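Local atomic coordinates of sugar-binding transport ATP-binding protein (Pyrococcus horikoshii, PDB entry 1V43), a protein that probably hydrolyses ATP to power sugar uptake, as the ATP-binding cassette subunit of an archaeal ABC sugar transporter. Residues N16-F21 / V27-L32; T53-M56 / L60-P63. All coordinates share one frame; numbering follows the deposited sequence.

How the interactions relate
From the N terminus, the chain runs along strand 12-21, turns, and comes back as strand 24-34; interaction 1 closes this beta hairpin of the antiparallel sheet. It then passes through strand 39-43 and the P-loop into helix 50-58. Interaction 2 closes the short loop after that helix, folding Leu-60 to Pro-63 back beside its last turns before strand 65-70 begins. The two loops follow one another in series, neither enclosing nor crossing the other, yet they touch in space: Lys-19 NZ probably donates to Glu-62 O, and Leu-17 packs on Pro-63. Where they meet, the hairpin of the antiparallel sheet is joined to helix 50-58 and the loop behind it.

Interaction 1 of 2, residues N16-F21 / V27-L32; sequences NLTKRF and VNKLNL
Leu-17 O is gripped by Leu-30 N at 2.7 Å, the shortest bond of this antiparallel hairpin, while Val-27 CG1 lies 3.5 Å from the same oxygen. Leu-17 N returns a bond to Leu-30 O at 3.0 Å, and Lys-19 and Val-27 form the next hydrogen-bonded pair. There Lys-19 N meets Val-27 O at 2.9 Å, on a lone pair in the carbonyl plane. Lys-29 and Leu-30 both face Leu-17, a G1 beta bulge that shifts the register by one; the extra N-H, of Lys-29, goes to a side chain. Lys-29 N donates to Thr-18 OG1 at 2.9 Å and 148°, and chi1 of -69° sets that hydroxyl beside the threonine's own backbone N. A valine at Thr-18 would probably leave Lys-29 N without this acceptor and the bulge less firmly held. Val-27 O also receives a CA-H contact from Thr-18. On the face bearing Leu-17, Lys-19, Val-27 and Leu-30, the CB atoms of the two leucines lie 4.2 Å apart, and this face packs on helix 50-58. Farther along strand 12-21, Phe-21 belongs to the ATP site. The threonine hydroxyl thus takes the place of a backbone acceptor where the register slips.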
ATOM      1  N   ASN A  16     -21.619  12.181  24.993  1.00 40.77           N
ATOM      2  CA  ASN A  16     -21.057  13.525  25.033  1.00 36.31           C
ATOM      3  C   ASN A  16     -19.665  13.497  25.625  1.00 35.82           C
ATOM      4  O   ASN A  16     -19.340  14.289  26.508  1.00 40.31           O
ATOM      5  CB  ASN A  16     -21.957  14.446  25.865  1.00 46.39           C
ATOM      6  CG  ASN A  16     -21.546  15.909  25.762  1.00 58.17           C
ATOM      7  OD1 ASN A  16     -20.516  16.332  26.309  1.00 57.57           O
ATOM      8  ND2 ASN A  16     -22.344  16.687  25.043  1.00 54.72           N
ATOM      9  N   LEU A  17     -18.850  12.565  25.142  1.00 38.46           N
ATOM     10  CA  LEU A  17     -17.480  12.408  25.616  1.00 33.64           C
ATOM     11  C   LEU A  17     -16.581  13.493  25.053  1.00 31.79           C
ATOM     12  O   LEU A  17     -16.483  13.670  23.834  1.00 30.28           O
ATOM     13  CB  LEU A  17     -16.899  11.055  25.182  1.00 32.61           C
ATOM     14  CG  LEU A  17     -16.576   9.922  26.154  1.00 37.97           C
ATOM     15  CD1 LEU A  17     -15.474   9.059  25.528  1.00 27.45           C
ATOM     16  CD2 LEU A  17     -16.124  10.456  27.496  1.00 23.19           C
ATOM     17  N   THR A  18     -15.907  14.201  25.947  1.00 26.22           N
ATOM     18  CA  THR A  18     -14.985  15.245  25.549  1.00 27.74           C
ATOM     19  C   THR A  18     -13.710  15.085  26.363  1.00 32.47           C
ATOM     20  O   THR A  18     -13.741  14.657  27.519  1.00 30.51           O
ATOM     21  CB  THR A  18     -15.557  16.658  25.830  1.00 36.35           C
ATOM     22  OG1 THR A  18     -16.655  16.928  24.948  1.00 29.33           O
ATOM     23  CG2 THR A  18     -14.480  17.705  25.646  1.00 31.67           C
ATOM     24  N   LYS A  19     -12.588  15.433  25.752  1.00 32.22           N
ATOM     25  CA  LYS A  19     -11.307  15.365  26.428  1.00 36.91           C
ATOM     26  C   LYS A  19     -10.433  16.523  25.968  1.00 39.20           C
ATOM     27  O   LYS A  19     -10.018  16.559  24.819  1.00 40.86           O
ATOM     28  CB  LYS A  19     -10.602  14.040  26.111  1.00 35.47           C
ATOM     29  CG  LYS A  19      -9.225  13.910  26.734  1.00 35.18           C
ATOM     30  CD  LYS A  19      -9.299  13.986  28.246  1.00 34.24           C
ATOM     31  CE  LYS A  19      -7.947  13.723  28.865  1.00 44.27           C
ATOM     32  NZ  LYS A  19      -8.082  13.418  30.309  1.00 43.84           N
ATOM     33  N   ARG A  20     -10.158  17.478  26.850  1.00 47.52           N
ATOM     34  CA  ARG A  20      -9.287  18.585  26.459  1.00 55.95           C
ATOM     35  C   ARG A  20      -8.031  18.662  27.311  1.00 57.11           C
ATOM     36  O   ARG A  20      -8.106  18.779  28.528  1.00 63.87           O
ATOM     37  CB  ARG A  20     -10.023  19.932  26.514  1.00 53.89           C
ATOM     38  CG  ARG A  20     -10.811  20.183  27.776  1.00 57.94           C
ATOM     39  CD  ARG A  20     -11.314  21.617  27.817  1.00 63.17           C
ATOM     40  NE  ARG A  20     -12.486  21.750  28.679  1.00 64.46           N
ATOM     41  CZ  ARG A  20     -13.724  21.438  28.305  1.00 69.10           C
ATOM     42  NH1 ARG A  20     -13.955  20.981  27.079  1.00 63.62           N
ATOM     43  NH2 ARG A  20     -14.734  21.573  29.156  1.00 72.04           N
ATOM     44  N   PHE A  21      -6.876  18.576  26.664  1.00 60.63           N
ATOM     45  CA  PHE A  21      -5.608  18.667  27.371  1.00 68.49           C
ATOM     46  C   PHE A  21      -5.259  20.146  27.451  1.00 72.47           C
ATOM     47  O   PHE A  21      -4.551  20.676  26.591  1.00 77.67           O
ATOM     48  CB  PHE A  21      -4.510  17.914  26.620  1.00 67.41           C
ATOM     49  CG  PHE A  21      -4.738  16.432  26.538  1.00 73.13           C
ATOM     50  CD1 PHE A  21      -5.734  15.909  25.719  1.00 73.38           C
ATOM     51  CD2 PHE A  21      -3.965  15.556  27.291  1.00 72.52           C
ATOM     52  CE1 PHE A  21      -5.958  14.537  25.653  1.00 71.91           C
ATOM     53  CE2 PHE A  21      -4.181  14.183  27.232  1.00 72.92           C
ATOM     54  CZ  PHE A  21      -5.180  13.673  26.411  1.00 74.01           C
ATOM     55  N   VAL A  27     -10.838  15.356  21.948  1.00 37.02           N
ATOM     56  CA  VAL A  27     -12.064  14.649  21.595  1.00 32.12           C
ATOM     57  C   VAL A  27     -13.233  15.582  21.908  1.00 32.65           C
ATOM     58  O   VAL A  27     -13.463  15.940  23.058  1.00 33.44           O
ATOM     59  CB  VAL A  27     -12.206  13.334  22.391  1.00 32.45           C
ATOM     60  CG1 VAL A  27     -13.558  12.697  22.097  1.00 25.32           C
ATOM     61  CG2 VAL A  27     -11.078  12.371  22.017  1.00 22.07           C
ATOM     62  N   ASN A  28     -13.982  15.962  20.879  1.00 35.71           N
ATOM     63  CA  ASN A  28     -15.070  16.915  21.049  1.00 37.74           C
ATOM     64  C   ASN A  28     -16.482  16.365  21.006  1.00 35.76           C
ATOM     65  O   ASN A  28     -17.014  16.116  19.925  1.00 39.63           O
ATOM     66  CB  ASN A  28     -14.937  18.010  19.988  1.00 44.50           C
ATOM     67  CG  ASN A  28     -15.697  19.278  20.348  1.00 48.28           C
ATOM     68  OD1 ASN A  28     -16.785  19.231  20.926  1.00 48.11           O
ATOM     69  ND2 ASN A  28     -15.124  20.424  19.993  1.00 56.32           N
ATOM     70  N   LYS A  29     -17.094  16.212  22.182  1.00 33.29           N
ATOM     71  CA  LYS A  29     -18.468  15.721  22.305  1.00 32.84           C
ATOM     72  C   LYS A  29     -18.803  14.504  21.440  1.00 36.48           C
ATOM     73  O   LYS A  29     -19.746  14.512  20.649  1.00 30.06           O
ATOM     74  CB  LYS A  29     -19.466  16.853  22.004  1.00 40.12           C
ATOM     75  CG  LYS A  29     -19.452  17.980  23.034  1.00 44.12           C
ATOM     76  CD  LYS A  29     -20.591  18.972  22.800  1.00 60.67           C
ATOM     77  CE  LYS A  29     -20.625  20.050  23.882  1.00 63.17           C
ATOM     78  NZ  LYS A  29     -21.708  21.049  23.630  1.00 70.84           N
ATOM     79  N   LEU A  30     -18.025  13.448  21.619  1.00 33.97           N
ATOM     80  CA  LEU A  30     -18.229  12.222  20.881  1.00 28.31           C
ATOM     81  C   LEU A  30     -19.470  11.488  21.395  1.00 29.29           C
ATOM     82  O   LEU A  30     -19.644  11.297  22.594  1.00 28.99           O
ATOM     83  CB  LEU A  30     -16.983  11.329  21.029  1.00 27.32           C
ATOM     84  CG  LEU A  30     -16.942   9.998  20.283  1.00 25.26           C
ATOM     85  CD1 LEU A  30     -16.996  10.249  18.795  1.00 27.61           C
ATOM     86  CD2 LEU A  30     -15.653   9.249  20.635  1.00 26.32           C
ATOM     87  N   ASN A  31     -20.344  11.101  20.475  1.00 28.33           N
ATOM     88  CA  ASN A  31     -21.537  10.351  20.807  1.00 26.72           C
ATOM     89  C   ASN A  31     -21.504   9.095  19.950  1.00 31.43           C
ATOM     90  O   ASN A  31     -21.513   9.154  18.717  1.00 31.48           O
ATOM     91  CB  ASN A  31     -22.782  11.195  20.555  1.00 32.34           C
ATOM     92  CG  ASN A  31     -23.007  12.215  21.662  1.00 35.57           C
ATOM     93  OD1 ASN A  31     -22.765  13.408  21.489  1.00 43.05           O
ATOM     94  ND2 ASN A  31     -23.447  11.736  22.821  1.00 40.53           N
ATOM     95  N   LEU A  32     -21.434   7.950  20.614  1.00 27.79           N
ATOM     96  CA  LEU A  32     -21.320   6.692  19.904  1.00 26.82           C
ATOM     97  C   LEU A  32     -21.949   5.527  20.645  1.00 27.25           C
ATOM     98  O   LEU A  32     -21.730   5.355  21.841  1.00 31.31           O
ATOM     99  CB  LEU A  32     -19.836   6.372  19.711  1.00 33.33           C
ATOM    100  CG  LEU A  32     -19.248   6.116  18.335  1.00 35.00           C
ATOM    101  CD1 LEU A  32     -17.785   5.689  18.472  1.00 32.82           C
ATOM    102  CD2 LEU A  32     -20.064   5.046  17.645  1.00 40.94           C
TER

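Interaction 2 of 2, residues T53-M56 / L60-P63; sequences TLRM and LEEP
Arg-55 NE reaches Glu-61 OE2 at 3.2 Å in a salt bridge that fastens the loop after the P-loop helix of this ATP-binding cassette to the helix itself. The carboxylate oxygen sits near the guanidinium plane, at its edge, whereas NE approaches from above the carboxylate; the two planes are 87° apart. Leu-60 CB lies over one guanidinium face, offset toward the rim, and its CD1 comes 3.9 Å from Arg-55 NH1. The arginine chain bends at chi3 (55°), which swings the guanidinium round to these partners. Arg-55 O takes two backbone donors, Leu-60 N at 3.0 Å and Glu-61 N at 3.3 Å, the second well above the carbonyl plane; both hold the chain against the helix as it turns back. Met-56 keeps CG beside its backbone N (chi1 -73°) and runs extended to SD, which lies 3.7 Å from Pro-63 CA, beside the proline ring. Met-56 CA points its hydrogen at Glu-61 O, 3.3 Å away. Beyond this shell, Leu-17 of strand 12-21 touches both Met-56 and Pro-63, while Glu-61 packs against Phe-21, part of the ATP site. A water stands 2.8 Å from Glu-61 O and 2.7 Å from Met-56 O, bridging the two carbonyls.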
ATOM      1  N   THR A  53      -9.666   8.414  22.643  1.00 27.31           N
ATOM      2  CA  THR A  53     -10.949   7.757  22.888  1.00 29.61           C
ATOM      3  C   THR A  53     -10.726   6.322  23.393  1.00 30.75           C
ATOM      4  O   THR A  53     -11.328   5.915  24.382  1.00 28.44           O
ATOM      5  CB  THR A  53     -11.813   7.712  21.604  1.00 32.29           C
ATOM      6  OG1 THR A  53     -12.062   9.050  21.150  1.00 30.95           O
ATOM      7  CG2 THR A  53     -13.151   7.008  21.863  1.00 21.94           C
ATOM      8  N   LEU A  54      -9.856   5.563  22.730  1.00 23.09           N
ATOM      9  CA  LEU A  54      -9.594   4.197  23.177  1.00 29.64           C
ATOM     10  C   LEU A  54      -9.105   4.194  24.629  1.00 28.75           C
ATOM     11  O   LEU A  54      -9.562   3.382  25.434  1.00 27.94           O
ATOM     12  CB  LEU A  54      -8.550   3.505  22.298  1.00 21.36           C
ATOM     13  CG  LEU A  54      -8.516   1.977  22.435  1.00 27.64           C
ATOM     14  CD1 LEU A  54      -9.773   1.407  21.803  1.00 21.95           C
ATOM     15  CD2 LEU A  54      -7.288   1.398  21.746  1.00 19.46           C
ATOM     16  N   ARG A  55      -8.194   5.111  24.953  1.00 25.76           N
ATOM     17  CA  ARG A  55      -7.637   5.224  26.297  1.00 28.34           C
ATOM     18  C   ARG A  55      -8.702   5.584  27.336  1.00 25.92           C
ATOM     19  O   ARG A  55      -8.644   5.107  28.463  1.00 28.89           O
ATOM     20  CB  ARG A  55      -6.483   6.245  26.309  1.00 33.86           C
ATOM     21  CG  ARG A  55      -5.236   5.740  25.570  1.00 38.50           C
ATOM     22  CD  ARG A  55      -4.130   6.786  25.455  1.00 41.57           C
ATOM     23  NE  ARG A  55      -3.726   7.336  26.750  1.00 47.11           N
ATOM     24  CZ  ARG A  55      -2.947   6.720  27.639  1.00 40.27           C
ATOM     25  NH1 ARG A  55      -2.455   5.508  27.403  1.00 39.74           N
ATOM     26  NH2 ARG A  55      -2.655   7.330  28.778  1.00 38.99           N
ATOM     27  N   MET A  56      -9.672   6.418  26.970  1.00 27.18           N
ATOM     28  CA  MET A  56     -10.741   6.748  27.901  1.00 26.28           C
ATOM     29  C   MET A  56     -11.613   5.497  28.089  1.00 28.76           C
ATOM     30  O   MET A  56     -12.069   5.202  29.196  1.00 25.23           O
ATOM     31  CB  MET A  56     -11.608   7.901  27.378  1.00 23.55           C
ATOM     32  CG  MET A  56     -10.939   9.274  27.421  1.00 30.22           C
ATOM     33  SD  MET A  56     -12.080  10.635  27.041  1.00 35.99           S
ATOM     34  CE  MET A  56     -12.105  10.584  25.235  1.00 32.63           C
ATOM     35  N   LEU A  60      -7.548   4.408  31.118  1.00 31.61           N
ATOM     36  CA  LEU A  60      -6.188   4.880  31.330  1.00 33.17           C
ATOM     37  C   LEU A  60      -6.250   6.407  31.353  1.00 39.03           C
ATOM     38  O   LEU A  60      -5.337   7.080  31.817  1.00 34.01           O
ATOM     39  CB  LEU A  60      -5.295   4.406  30.188  1.00 37.00           C
ATOM     40  CG  LEU A  60      -5.209   2.887  30.092  1.00 36.64           C
ATOM     41  CD1 LEU A  60      -4.402   2.492  28.871  1.00 42.91           C
ATOM     42  CD2 LEU A  60      -4.582   2.347  31.362  1.00 33.04           C
ATOM     43  N   GLU A  61      -7.360   6.939  30.853  1.00 42.91           N
ATOM     44  CA  GLU A  61      -7.570   8.374  30.806  1.00 44.75           C
ATOM     45  C   GLU A  61      -9.016   8.638  31.191  1.00 42.31           C
ATOM     46  O   GLU A  61      -9.894   7.829  30.876  1.00 35.23           O
ATOM     47  CB  GLU A  61      -7.296   8.886  29.386  1.00 48.99           C
ATOM     48  CG  GLU A  61      -6.841  10.320  29.324  1.00 58.77           C
ATOM     49  CD  GLU A  61      -5.689  10.511  28.358  1.00 64.35           C
ATOM     50  OE1 GLU A  61      -4.833  11.383  28.621  1.00 71.96           O
ATOM     51  OE2 GLU A  61      -5.637   9.800  27.335  1.00 63.35           O
ATOM     52  N   GLU A  62      -9.258   9.749  31.886  1.00 34.26           N
ATOM     53  CA  GLU A  62     -10.609  10.121  32.286  1.00 33.79           C
ATOM     54  C   GLU A  62     -11.102  11.210  31.338  1.00 31.98           C
ATOM     55  O   GLU A  62     -10.306  11.989  30.807  1.00 33.87           O
ATOM     56  CB  GLU A  62     -10.625  10.654  33.732  1.00 33.71           C
ATOM     57  CG  GLU A  62     -10.295   9.601  34.801  1.00 39.89           C
ATOM     58  CD  GLU A  62     -11.446   8.643  35.064  1.00 34.95           C
ATOM     59  OE1 GLU A  62     -12.182   8.309  34.114  1.00 35.71           O
ATOM     60  OE2 GLU A  62     -11.611   8.214  36.219  1.00 26.10           O
ATOM     61  N   PRO A  63     -12.418  11.271  31.100  1.00 31.37           N
ATOM     62  CA  PRO A  63     -12.991  12.284  30.213  1.00 36.51           C
ATOM     63  C   PRO A  63     -13.058  13.612  30.976  1.00 39.58           C
ATOM     64  O   PRO A  63     -13.004  13.634  32.209  1.00 33.76           O
ATOM     65  CB  PRO A  63     -14.401  11.767  29.936  1.00 27.86           C
ATOM     66  CG  PRO A  63     -14.395  10.367  30.421  1.00 39.24           C
ATOM     67  CD  PRO A  63     -13.466  10.363  31.577  1.00 30.66           C
TER
HETATM   68  O   HOH W   1     -12.452   6.758  31.375  1.00 27.70           O